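Local structure of 5' nucleotidase family protein (Staphylococcus aureus subsp. aureus, 4Q7F) at residues A[336-348]-A[360-372]. The protein belongs to the 5'-nucleotidase family, pairing a metal-binding calcineurin-like phosphoesterase domain with a 5'-nucleotidase C-terminal domain. Numbering follows the deposited sequence.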
loop_
_atom_site.group_PDB
_atom_site.type_symbol
_atom_site.label_atom_id
_atom_site.label_comp_id
_atom_site.label_asym_id
_atom_site.label_seq_id
_atom_site.Cartn_x
_atom_site.Cartn_y
_atom_site.Cartn_z
ATOM N N ALA A 336 8.236 -9.839 -18.596
ATOM C CA ALA A 336 7.147 -10.665 -18.149
ATOM C C ALA A 336 5.833 -9.877 -18.127
ATOM O O ALA A 336 4.832 -10.372 -17.621
ATOM C CB ALA A 336 7.464 -11.248 -16.782
ATOM N N ARG A 337 5.844 -8.646 -18.650
ATOM C CA ARG A 337 4.635 -7.836 -18.784
ATOM C C ARG A 337 4.285 -7.609 -20.270
ATOM O O ARG A 337 3.097 -7.609 -20.628
ATOM C CB ARG A 337 4.736 -6.511 -18.015
ATOM C CG ARG A 337 4.731 -6.698 -16.501
ATOM C CD ARG A 337 4.567 -5.375 -15.769
ATOM N NE ARG A 337 4.566 -5.553 -14.317
ATOM C CZ ARG A 337 5.582 -5.293 -13.497
ATOM N NH1 ARG A 337 6.738 -4.788 -13.936
ATOM N NH2 ARG A 337 5.430 -5.521 -12.207
ATOM N N VAL A 338 5.296 -7.411 -21.123
ATOM C CA VAL A 338 5.069 -7.236 -22.587
ATOM C C VAL A 338 4.720 -8.499 -23.332
ATOM O O VAL A 338 4.286 -8.439 -24.492
ATOM C CB VAL A 338 6.289 -6.696 -23.390
ATOM C CG1 VAL A 338 6.165 -5.223 -23.730
ATOM C CG2 VAL A 338 7.618 -7.111 -22.774
ATOM N N ALA A 339 4.965 -9.643 -22.722
ATOM C CA ALA A 339 4.696 -10.902 -23.396
ATOM C C ALA A 339 4.509 -11.994 -22.363
ATOM O O ALA A 339 4.860 -11.812 -21.169
ATOM C CB ALA A 339 5.856 -11.254 -24.340
ATOM N N PRO A 340 3.936 -13.120 -22.794
ATOM C CA PRO A 340 3.737 -14.222 -21.876
ATOM C C PRO A 340 5.046 -14.688 -21.267
ATOM O O PRO A 340 6.103 -14.617 -21.916
ATOM C CB PRO A 340 3.181 -15.337 -22.773
ATOM C CG PRO A 340 2.568 -14.643 -23.945
ATOM C CD PRO A 340 3.354 -13.379 -24.134
ATOM N N HIS A 341 4.958 -15.174 -20.043
ATOM C CA HIS A 341 6.097 -15.701 -19.336
ATOM C C HIS A 341 5.615 -16.972 -18.622
ATOM O O HIS A 341 4.471 -17.021 -18.161
ATOM C CB HIS A 341 6.599 -14.657 -18.330
ATOM C CG HIS A 341 7.888 -15.029 -17.677
ATOM N ND1 HIS A 341 7.944 -15.875 -16.596
ATOM C CD2 HIS A 341 9.175 -14.722 -17.984
ATOM C CE1 HIS A 341 9.204 -16.059 -16.245
ATOM N NE2 HIS A 341 9.971 -15.359 -17.064
ATOM N N PRO A 342 6.467 -18.003 -18.516
ATOM C CA PRO A 342 5.995 -19.210 -17.828
ATOM C C PRO A 342 5.403 -18.975 -16.424
ATOM O O PRO A 342 4.484 -19.691 -16.017
ATOM C CB PRO A 342 7.251 -20.083 -17.754
ATOM C CG PRO A 342 8.051 -19.669 -18.949
ATOM C CD PRO A 342 7.814 -18.188 -19.089
ATOM N N PHE A 343 5.902 -17.985 -15.692
ATOM C CA PHE A 343 5.385 -17.725 -14.359
ATOM C C PHE A 343 3.993 -17.051 -14.379
ATOM O O PHE A 343 3.153 -17.382 -13.568
ATOM C CB PHE A 343 6.375 -16.938 -13.501
ATOM C CG PHE A 343 5.926 -16.792 -12.071
ATOM C CD1 PHE A 343 6.025 -17.859 -11.196
ATOM C CD2 PHE A 343 5.372 -15.610 -11.616
ATOM C CE1 PHE A 343 5.600 -17.739 -9.880
ATOM C CE2 PHE A 343 4.935 -15.489 -10.308
ATOM C CZ PHE A 343 5.045 -16.559 -9.441
ATOM N N THR A 344 3.748 -16.116 -15.292
ATOM C CA THR A 344 2.414 -15.499 -15.388
ATOM C C THR A 344 1.410 -16.530 -15.919
ATOM O O THR A 344 0.227 -16.556 -15.510
ATOM C CB THR A 344 2.405 -14.236 -16.259
ATOM O OG1 THR A 344 2.865 -14.543 -17.585
ATOM C CG2 THR A 344 3.282 -13.198 -15.638
ATOM N N ASN A 345 1.884 -17.382 -16.821
ATOM C CA ASN A 345 1.078 -18.455 -17.350
ATOM C C ASN A 345 0.676 -19.378 -16.211
ATOM O O ASN A 345 -0.477 -19.756 -16.095
ATOM C CB ASN A 345 1.834 -19.257 -18.374
ATOM C CG ASN A 345 0.973 -20.310 -18.997
ATOM O OD1 ASN A 345 -0.004 -19.991 -19.676
ATOM N ND2 ASN A 345 1.311 -21.572 -18.766
ATOM N N PHE A 346 1.644 -19.704 -15.363
ATOM C CA PHE A 346 1.409 -20.541 -14.202
ATOM C C PHE A 346 0.376 -19.954 -13.242
ATOM O O PHE A 346 -0.509 -20.670 -12.792
ATOM C CB PHE A 346 2.720 -20.781 -13.470
ATOM C CG PHE A 346 2.557 -21.137 -12.026
ATOM C CD1 PHE A 346 2.138 -22.392 -11.649
ATOM C CD2 PHE A 346 2.837 -20.208 -11.046
ATOM C CE1 PHE A 346 1.989 -22.710 -10.312
ATOM C CE2 PHE A 346 2.699 -20.520 -9.707
ATOM C CZ PHE A 346 2.274 -21.779 -9.339
HETATM N N MSE A 347 0.508 -18.669 -12.905
HETATM C CA MSE A 347 -0.408 -18.034 -11.961
HETATM C C MSE A 347 -1.797 -18.040 -12.526
HETATM O O MSE A 347 -2.735 -18.421 -11.842
HETATM C CB MSE A 347 0.017 -16.610 -11.596
HETATM C CG MSE A 347 1.241 -16.609 -10.664
HETATM SE SE MSE A 347 1.451 -14.842 -9.825
HETATM C CE MSE A 347 1.971 -13.828 -11.436
ATOM N N ASN A 348 -1.948 -17.602 -13.770
ATOM C CA ASN A 348 -3.261 -17.613 -14.412
ATOM C C ASN A 348 -3.875 -19.023 -14.510
ATOM O O ASN A 348 -5.066 -19.192 -14.284
ATOM C CB ASN A 348 -3.207 -16.920 -15.768
ATOM C CG ASN A 348 -3.340 -15.412 -15.643
ATOM O OD1 ASN A 348 -4.384 -14.904 -15.204
ATOM N ND2 ASN A 348 -2.314 -14.686 -16.056
ATOM N N ALA A 360 -9.106 -15.441 -16.477
ATOM C CA ALA A 360 -8.505 -15.070 -15.192
ATOM C C ALA A 360 -7.479 -13.977 -15.450
ATOM O O ALA A 360 -7.103 -13.727 -16.602
ATOM C CB ALA A 360 -7.867 -16.263 -14.524
ATOM N N CYS A 361 -7.052 -13.297 -14.391
ATOM C CA CYS A 361 -6.025 -12.297 -14.523
ATOM C C CYS A 361 -5.345 -12.071 -13.190
ATOM O O CYS A 361 -5.910 -12.390 -12.143
ATOM C CB CYS A 361 -6.573 -10.985 -15.038
ATOM S SG CYS A 361 -7.648 -10.115 -13.874
ATOM N N THR A 362 -4.104 -11.604 -13.279
ATOM C CA THR A 362 -3.306 -11.200 -12.105
ATOM C C THR A 362 -2.264 -10.181 -12.506
ATOM O O THR A 362 -1.802 -10.146 -13.655
ATOM C CB THR A 362 -2.629 -12.371 -11.402
ATOM O OG1 THR A 362 -2.025 -11.911 -10.175
ATOM C CG2 THR A 362 -1.599 -13.023 -12.301
ATOM N N ALA A 363 -1.918 -9.323 -11.557
ATOM C CA ALA A 363 -0.872 -8.351 -11.770
ATOM C C ALA A 363 0.429 -9.070 -11.464
ATOM O O ALA A 363 0.414 -10.158 -10.876
ATOM C CB ALA A 363 -1.053 -7.160 -10.843
ATOM N N LEU A 364 1.539 -8.526 -11.955
ATOM C CA LEU A 364 2.853 -9.020 -11.569
ATOM C C LEU A 364 3.297 -8.007 -10.497
ATOM O O LEU A 364 3.544 -6.821 -10.792
ATOM C CB LEU A 364 3.833 -9.029 -12.732
ATOM C CG LEU A 364 5.224 -9.555 -12.361
ATOM C CD1 LEU A 364 5.168 -11.038 -12.029
ATOM C CD2 LEU A 364 6.189 -9.289 -13.495
ATOM N N PHE A 365 3.363 -8.454 -9.257
ATOM C CA PHE A 365 3.738 -7.550 -8.158
ATOM C C PHE A 365 5.250 -7.176 -8.147
ATOM O O PHE A 365 6.094 -7.889 -8.683
ATOM C CB PHE A 365 3.208 -8.087 -6.818
ATOM C CG PHE A 365 1.703 -8.251 -6.797
ATOM C CD1 PHE A 365 0.870 -7.133 -6.811
ATOM C CD2 PHE A 365 1.116 -9.511 -6.772
ATOM C CE1 PHE A 365 -0.513 -7.269 -6.796
ATOM C CE2 PHE A 365 -0.275 -9.651 -6.769
ATOM C CZ PHE A 365 -1.088 -8.532 -6.781
ATOM N N ASP A 366 5.573 -6.039 -7.547
ATOM C CA ASP A 366 6.956 -5.531 -7.571
ATOM C C ASP A 366 8.023 -6.482 -7.061
ATOM O O ASP A 366 9.123 -6.509 -7.581
ATOM C CB ASP A 366 7.022 -4.169 -6.886
ATOM C CG ASP A 366 6.350 -3.091 -7.719
ATOM O OD1 ASP A 366 6.644 -3.020 -8.938
ATOM O OD2 ASP A 366 5.531 -2.330 -7.174
ATOM N N SER A 367 7.674 -7.289 -6.074
ATOM C CA SER A 367 8.607 -8.271 -5.513
ATOM C C SER A 367 8.539 -9.657 -6.219
ATOM O O SER A 367 9.198 -10.626 -5.789
ATOM C CB SER A 367 8.282 -8.431 -4.034
ATOM O OG SER A 367 6.892 -8.741 -3.867
ATOM N N ALA A 368 7.761 -9.743 -7.301
ATOM C CA ALA A 368 7.559 -11.003 -7.996
ATOM C C ALA A 368 8.699 -11.376 -8.913
ATOM O O ALA A 368 8.727 -10.961 -10.069
ATOM C CB ALA A 368 6.252 -10.965 -8.797
ATOM N N SER A 369 9.615 -12.193 -8.412
ATOM C CA SER A 369 10.737 -12.677 -9.213
ATOM C C SER A 369 10.490 -14.106 -9.758
ATOM O O SER A 369 11.405 -14.748 -10.273
ATOM C CB SER A 369 12.016 -12.628 -8.376
ATOM O OG SER A 369 11.823 -13.299 -7.146
ATOM N N GLY A 370 9.257 -14.596 -9.667
ATOM C CA GLY A 370 8.944 -15.940 -10.146
ATOM C C GLY A 370 9.482 -17.008 -9.214
ATOM O O GLY A 370 9.896 -16.710 -8.081
ATOM N N PHE A 371 9.456 -18.260 -9.664
ATOM C CA PHE A 371 9.967 -19.348 -8.852
ATOM C C PHE A 371 11.179 -20.034 -9.494
ATOM O O PHE A 371 11.254 -20.200 -10.705
ATOM C CB PHE A 371 8.944 -20.462 -8.606
ATOM C CG PHE A 371 7.691 -20.052 -7.871
ATOM C CD1 PHE A 371 7.697 -19.085 -6.889
ATOM C CD2 PHE A 371 6.518 -20.758 -8.087
ATOM C CE1 PHE A 371 6.534 -18.762 -6.198
ATOM C CE2 PHE A 371 5.360 -20.455 -7.398
ATOM C CZ PHE A 371 5.364 -19.449 -6.453
ATOM N N LYS A 372 12.109 -20.440 -8.644
ATOM C CA LYS A 372 13.237 -21.240 -9.068
ATOM C C LYS A 372 12.688 -22.643 -8.876
ATOM O O LYS A 372 11.523 -22.795 -8.500
ATOM C CB LYS A 372 14.441 -21.021 -8.164
ATOM C CG LYS A 372 14.982 -19.601 -8.154
ATOM C CD LYS A 372 16.014 -19.400 -7.051
ATOM C CE LYS A 372 15.368 -19.518 -5.674
ATOM N NZ LYS A 372 16.334 -19.316 -4.569
HETATM O O HOH W 1 1.861 -6.227 -13.223
HETATM O O HOH W 2 8.345 -4.133 -11.396
#
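Phe343 presents both face and edge to the strand 370-371: Gly370 CA sits over the ring centre in a CH-pi contact, 3.6 Å from the centroid, while the ring edge is turned into the face of Phe371. That T-shaped pair, planes at 78°, puts Phe343 CE1 above the middle of the Phe371 ring, and Phe346 completes the aromatic cluster obliquely, its CE2 3.5 Å from Phe371 CE2. The cluster lies in the C-terminal domain, where helix 342-355 packs on strand 359-363. With CG anti to the backbone N (chi1 -174°), Phe343 swings off the helix over Gly370. Further along the helix, the selenomethionine Met347, bent at its last torsion (chi3 -69°), lays its CE methyl 3.8 Å from Thr362 CG2. Asn348 ND2 donates to Thr344 O within the helix and to Ile436 O of strand 435-438, paired with strand 359-363. Beyond Leu364, Phe365 turns away and touches the bound 2'-deoxyadenosine. At the other end, the Arg337 guanidinium carries Leu364 CD2 over one face and, at its edge, two waters and Leu364 O. One water accepts from Arg337 NE and Leu364 N; Arg337 NH2 donates to Leu364 O at 2.7 Å, from above the carbonyl plane.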